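Local coordinates for protein trichothecene 3-O-acetyltransferase (Gibberella zeae, PDB 2RKV) that transfers an acetyl group from acetyl-coenzyme A to the 3-hydroxyl of trichothecene mycotoxins such as deoxynivalenol and T-2, as a BAHD-superfamily enzyme, at residues I5-L17 with L350-S364. Sequence-based numbering, arbitrary orientation.
Sequences IQLDTLGQLPGLL and LATYLHNNPDKSNVS
Thr9 meets the last turns of helix 340-356 with its methyl: CG2 lies 3.4 Å from Ala351 O and packs on CB of Leu354, the two side chains sliding past each other in opposite directions. At chi1 -59° OG1 stands beside the backbone N, which leaves CG2 facing the helix and OG1 turned to another task, a hydrogen bond with Tyr198 OH. From the next residue, CD2 of Leu10 reaches CD2 of Leu350, one helical turn before Leu354, at 3.6 Å, while Leu354 spreads its methyls, CD1 beside Thr9 O and CD2 near Leu13.

Leu13 is packed tightly as well. Its CD2 presses against Val363 CG1 at 3.3 Å, closer than usual van der Waals contact, and the two side chains cross at about a right angle.

Lys360 shows how a charged residue can serve an apolar interface. CD and CE of its chain rest against Gln12 CB, CD at 3.8 Å, before the bend at chi4 (56°) turns NZ back to the C-terminal end of helix 340-356 and the residue after it. There it donates to Leu354 O at 3.0 Å and to Asn357 O at 2.9 Å, from above each carbonyl plane. Pro14 CG rests on Lys360 O, and one water links Gly15 N to Val363 O.

The contact thus joins the N-terminal segment to the helix 340-356 and its following loop beside the toxin site, where Leu16 touches bound T-2. Direct cohesion across it is apolar; Thr9 OG1 pairs with Tyr198, Gln12 OE1 with Ser73 N, and the lysine's charge probably stabilises the carbonyl-rich helix end.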
loop_
_atom_site.group_PDB
_atom_site.type_symbol
_atom_site.label_atom_id
_atom_site.label_comp_id
_atom_site.label_asym_id
_atom_site.label_seq_id
_atom_site.Cartn_x
_atom_site.Cartn_y
_atom_site.Cartn_z
ATOM N N ILE A 5 -12.802 17.704 -8.548
ATOM C CA ILE A 5 -11.829 16.943 -9.311
ATOM C C ILE A 5 -12.299 15.502 -9.383
ATOM O O ILE A 5 -12.298 14.794 -8.375
ATOM C CB ILE A 5 -10.419 17.025 -8.657
ATOM C CG1 ILE A 5 -9.995 18.496 -8.487
ATOM C CG2 ILE A 5 -9.397 16.206 -9.454
ATOM C CD1 ILE A 5 -8.701 18.703 -7.676
ATOM N N GLN A 6 -12.705 15.074 -10.576
ATOM C CA GLN A 6 -13.131 13.683 -10.753
ATOM C C GLN A 6 -11.974 12.748 -10.403
ATOM O O GLN A 6 -10.832 12.995 -10.795
ATOM C CB GLN A 6 -13.594 13.445 -12.185
ATOM C CG GLN A 6 -14.307 12.108 -12.374
ATOM C CD GLN A 6 -15.017 11.992 -13.704
ATOM O OE1 GLN A 6 -14.933 10.960 -14.375
ATOM N NE2 GLN A 6 -15.712 13.049 -14.102
ATOM N N LEU A 7 -12.259 11.685 -9.647
ATOM C CA LEU A 7 -11.225 10.702 -9.337
ATOM C C LEU A 7 -10.715 10.051 -10.609
ATOM O O LEU A 7 -11.419 10.012 -11.623
ATOM C CB LEU A 7 -11.773 9.608 -8.416
ATOM C CG LEU A 7 -12.181 9.953 -6.981
ATOM C CD1 LEU A 7 -12.097 8.697 -6.122
ATOM C CD2 LEU A 7 -11.343 11.045 -6.390
ATOM N N ASP A 8 -9.490 9.518 -10.537
ATOM C CA ASP A 8 -9.002 8.614 -11.574
ATOM C C ASP A 8 -10.085 7.584 -11.848
ATOM O O ASP A 8 -10.770 7.138 -10.922
ATOM C CB ASP A 8 -7.753 7.874 -11.082
ATOM C CG ASP A 8 -6.564 8.793 -10.919
ATOM O OD1 ASP A 8 -5.926 9.115 -11.941
ATOM O OD2 ASP A 8 -6.257 9.153 -9.765
ATOM N N THR A 9 -10.236 7.198 -13.110
ATOM C CA THR A 9 -11.200 6.142 -13.438
ATOM C C THR A 9 -10.902 4.858 -12.653
ATOM O O THR A 9 -11.819 4.206 -12.146
ATOM C CB THR A 9 -11.286 5.916 -14.954
ATOM O OG1 THR A 9 -11.689 7.151 -15.570
ATOM C CG2 THR A 9 -12.316 4.827 -15.285
ATOM N N LEU A 10 -9.618 4.533 -12.515
ATOM C CA LEU A 10 -9.191 3.378 -11.731
ATOM C C LEU A 10 -9.569 3.526 -10.258
ATOM O O LEU A 10 -9.790 2.522 -9.565
ATOM C CB LEU A 10 -7.681 3.159 -11.874
ATOM C CG LEU A 10 -7.174 2.797 -13.274
ATOM C CD1 LEU A 10 -5.645 2.840 -13.295
ATOM C CD2 LEU A 10 -7.694 1.423 -13.688
ATOM N N GLY A 11 -9.654 4.772 -9.788
ATOM C CA GLY A 11 -10.042 5.060 -8.404
ATOM C C GLY A 11 -11.541 4.957 -8.156
ATOM O O GLY A 11 -12.008 5.128 -7.020
ATOM N N GLN A 12 -12.307 4.703 -9.216
ATOM C CA GLN A 12 -13.735 4.481 -9.060
ATOM C C GLN A 12 -14.005 3.004 -8.707
ATOM O O GLN A 12 -15.156 2.628 -8.534
ATOM C CB GLN A 12 -14.521 4.910 -10.313
ATOM C CG GLN A 12 -14.179 6.311 -10.877
ATOM C CD GLN A 12 -14.830 7.478 -10.116
ATOM O OE1 GLN A 12 -15.683 7.286 -9.249
ATOM N NE2 GLN A 12 -14.423 8.700 -10.461
ATOM N N LEU A 13 -12.950 2.182 -8.616
ATOM C CA LEU A 13 -13.068 0.787 -8.135
ATOM C C LEU A 13 -13.730 0.775 -6.756
ATOM O O LEU A 13 -13.270 1.478 -5.841
ATOM C CB LEU A 13 -11.697 0.097 -8.056
ATOM C CG LEU A 13 -11.047 -0.384 -9.359
ATOM C CD1 LEU A 13 -9.547 -0.622 -9.186
ATOM C CD2 LEU A 13 -11.739 -1.639 -9.865
ATOM N N PRO A 14 -14.828 0.001 -6.601
ATOM C CA PRO A 14 -15.589 -0.041 -5.340
ATOM C C PRO A 14 -14.746 -0.354 -4.101
ATOM O O PRO A 14 -14.986 0.217 -3.031
ATOM C CB PRO A 14 -16.590 -1.177 -5.581
ATOM C CG PRO A 14 -16.798 -1.170 -7.046
ATOM C CD PRO A 14 -15.441 -0.865 -7.630
ATOM N N GLY A 15 -13.779 -1.259 -4.247
ATOM C CA GLY A 15 -12.901 -1.648 -3.142
ATOM C C GLY A 15 -12.049 -0.496 -2.641
ATOM O O GLY A 15 -11.906 -0.300 -1.431
ATOM N N LEU A 16 -11.495 0.272 -3.575
ATOM C CA LEU A 16 -10.599 1.375 -3.235
ATOM C C LEU A 16 -11.348 2.531 -2.578
ATOM O O LEU A 16 -10.809 3.211 -1.697
ATOM C CB LEU A 16 -9.854 1.854 -4.479
ATOM C CG LEU A 16 -8.955 0.816 -5.149
ATOM C CD1 LEU A 16 -8.166 1.470 -6.264
ATOM C CD2 LEU A 16 -8.013 0.151 -4.151
ATOM N N LEU A 17 -12.595 2.730 -2.992
ATOM C CA LEU A 17 -13.419 3.824 -2.468
ATOM C C LEU A 17 -13.825 3.694 -0.998
ATOM O O LEU A 17 -14.274 4.674 -0.395
ATOM C CB LEU A 17 -14.653 4.059 -3.355
ATOM C CG LEU A 17 -14.424 4.772 -4.695
ATOM C CD1 LEU A 17 -15.712 4.832 -5.489
ATOM C CD2 LEU A 17 -13.877 6.176 -4.465
ATOM N N LEU A 350 -8.572 -1.996 -18.394
ATOM C CA LEU A 350 -9.294 -1.897 -17.125
ATOM C C LEU A 350 -9.999 -0.535 -16.991
ATOM O O LEU A 350 -11.194 -0.479 -16.673
ATOM C CB LEU A 350 -8.356 -2.147 -15.939
ATOM C CG LEU A 350 -8.998 -1.995 -14.554
ATOM C CD1 LEU A 350 -10.194 -2.949 -14.355
ATOM C CD2 LEU A 350 -7.981 -2.198 -13.468
ATOM N N ALA A 351 -9.271 0.549 -17.260
ATOM C CA ALA A 351 -9.856 1.892 -17.202
ATOM C C ALA A 351 -11.035 2.028 -18.167
ATOM O O ALA A 351 -12.066 2.581 -17.809
ATOM C CB ALA A 351 -8.803 2.977 -17.458
ATOM N N THR A 352 -10.889 1.483 -19.376
ATOM C CA THR A 352 -11.941 1.571 -20.397
ATOM C C THR A 352 -13.193 0.797 -19.984
ATOM O O THR A 352 -14.310 1.307 -20.103
ATOM C CB THR A 352 -11.430 1.107 -21.785
ATOM O OG1 THR A 352 -10.319 1.929 -22.167
ATOM C CG2 THR A 352 -12.519 1.264 -22.839
ATOM N N TYR A 353 -13.004 -0.422 -19.478
ATOM C CA TYR A 353 -14.125 -1.219 -18.989
ATOM C C TYR A 353 -14.883 -0.483 -17.882
ATOM O O TYR A 353 -16.118 -0.427 -17.885
ATOM C CB TYR A 353 -13.658 -2.584 -18.487
ATOM C CG TYR A 353 -14.807 -3.481 -18.095
ATOM C CD1 TYR A 353 -15.461 -4.262 -19.050
ATOM C CD2 TYR A 353 -15.258 -3.535 -16.774
ATOM C CE1 TYR A 353 -16.526 -5.087 -18.694
ATOM C CE2 TYR A 353 -16.331 -4.354 -16.411
ATOM C CZ TYR A 353 -16.954 -5.127 -17.378
ATOM O OH TYR A 353 -18.009 -5.945 -17.029
ATOM N N LEU A 354 -14.135 0.073 -16.931
ATOM C CA LEU A 354 -14.740 0.864 -15.859
ATOM C C LEU A 354 -15.505 2.051 -16.438
ATOM O O LEU A 354 -16.664 2.289 -16.097
ATOM C CB LEU A 354 -13.658 1.339 -14.890
ATOM C CG LEU A 354 -13.144 0.266 -13.933
ATOM C CD1 LEU A 354 -11.776 0.680 -13.385
ATOM C CD2 LEU A 354 -14.136 -0.007 -12.789
ATOM N N HIS A 355 -14.854 2.795 -17.322
ATOM C CA HIS A 355 -15.471 3.964 -17.933
ATOM C C HIS A 355 -16.794 3.615 -18.632
ATOM O O HIS A 355 -17.783 4.356 -18.526
ATOM C CB HIS A 355 -14.489 4.603 -18.916
ATOM C CG HIS A 355 -15.039 5.797 -19.636
ATOM N ND1 HIS A 355 -15.401 6.956 -18.987
ATOM C CD2 HIS A 355 -15.271 6.012 -20.953
ATOM C CE1 HIS A 355 -15.839 7.835 -19.872
ATOM N NE2 HIS A 355 -15.774 7.286 -21.072
ATOM N N ASN A 356 -16.799 2.481 -19.326
ATOM C CA ASN A 356 -17.947 2.044 -20.133
ATOM C C ASN A 356 -19.098 1.461 -19.322
ATOM O O ASN A 356 -20.182 1.202 -19.865
ATOM C CB ASN A 356 -17.507 1.011 -21.178
ATOM C CG ASN A 356 -16.644 1.606 -22.281
ATOM O OD1 ASN A 356 -16.627 2.824 -22.503
ATOM N ND2 ASN A 356 -15.928 0.734 -22.997
ATOM N N ASN A 357 -18.864 1.232 -18.035
ATOM C CA ASN A 357 -19.853 0.572 -17.190
ATOM C C ASN A 357 -20.315 1.434 -16.013
ATOM O O ASN A 357 -19.545 1.658 -15.076
ATOM C CB ASN A 357 -19.306 -0.770 -16.702
ATOM C CG ASN A 357 -19.403 -1.837 -17.765
ATOM O OD1 ASN A 357 -20.455 -2.458 -17.928
ATOM N ND2 ASN A 357 -18.322 -2.037 -18.518
ATOM N N PRO A 358 -21.571 1.928 -16.065
ATOM C CA PRO A 358 -22.113 2.689 -14.927
ATOM C C PRO A 358 -22.159 1.859 -13.643
ATOM O O PRO A 358 -22.011 2.408 -12.552
ATOM C CB PRO A 358 -23.535 3.050 -15.379
ATOM C CG PRO A 358 -23.500 2.957 -16.875
ATOM C CD PRO A 358 -22.533 1.845 -17.183
ATOM N N ASP A 359 -22.355 0.547 -13.775
ATOM C CA ASP A 359 -22.329 -0.346 -12.611
ATOM C C ASP A 359 -20.945 -0.981 -12.484
ATOM O O ASP A 359 -20.635 -1.953 -13.170
ATOM C CB ASP A 359 -23.413 -1.434 -12.719
ATOM C CG ASP A 359 -23.546 -2.275 -11.443
ATOM O OD1 ASP A 359 -22.707 -2.152 -10.523
ATOM O OD2 ASP A 359 -24.517 -3.056 -11.356
ATOM N N LYS A 360 -20.128 -0.435 -11.587
ATOM C CA LYS A 360 -18.750 -0.895 -11.404
ATOM C C LYS A 360 -18.609 -1.955 -10.309
ATOM O O LYS A 360 -17.498 -2.365 -9.981
ATOM C CB LYS A 360 -17.825 0.297 -11.127
ATOM C CG LYS A 360 -17.737 1.266 -12.300
ATOM C CD LYS A 360 -17.007 2.563 -11.915
ATOM C CE LYS A 360 -16.777 3.461 -13.119
ATOM N NZ LYS A 360 -18.038 3.806 -13.844
ATOM N N SER A 361 -19.742 -2.422 -9.781
ATOM C CA SER A 361 -19.749 -3.294 -8.599
ATOM C C SER A 361 -19.101 -4.679 -8.815
ATOM O O SER A 361 -18.728 -5.341 -7.838
ATOM C CB SER A 361 -21.171 -3.468 -8.068
ATOM O OG SER A 361 -21.972 -4.158 -9.012
ATOM N N ASN A 362 -18.971 -5.103 -10.069
ATOM C CA ASN A 362 -18.368 -6.413 -10.383
ATOM C C ASN A 362 -16.855 -6.379 -10.577
ATOM O O ASN A 362 -16.224 -7.428 -10.732
ATOM C CB ASN A 362 -18.996 -7.032 -11.636
ATOM C CG ASN A 362 -20.466 -7.369 -11.462
ATOM O OD1 ASN A 362 -20.919 -7.734 -10.373
ATOM N ND2 ASN A 362 -21.217 -7.252 -12.550
ATOM N N VAL A 363 -16.277 -5.182 -10.589
ATOM C CA VAL A 363 -14.849 -5.030 -10.852
ATOM C C VAL A 363 -14.046 -5.060 -9.548
ATOM O O VAL A 363 -14.355 -4.343 -8.576
ATOM C CB VAL A 363 -14.551 -3.745 -11.669
ATOM C CG1 VAL A 363 -13.095 -3.715 -12.108
ATOM C CG2 VAL A 363 -15.477 -3.652 -12.892
ATOM N N SER A 364 -13.014 -5.901 -9.527
ATOM C CA SER A 364 -12.165 -6.034 -8.353
ATOM C C SER A 364 -10.779 -6.463 -8.788
ATOM O O SER A 364 -10.636 -7.366 -9.612
ATOM C CB SER A 364 -12.735 -7.063 -7.376
ATOM O OG SER A 364 -11.833 -7.281 -6.303
HETATM O O HOH W 1 -13.147 -3.350 -6.180
#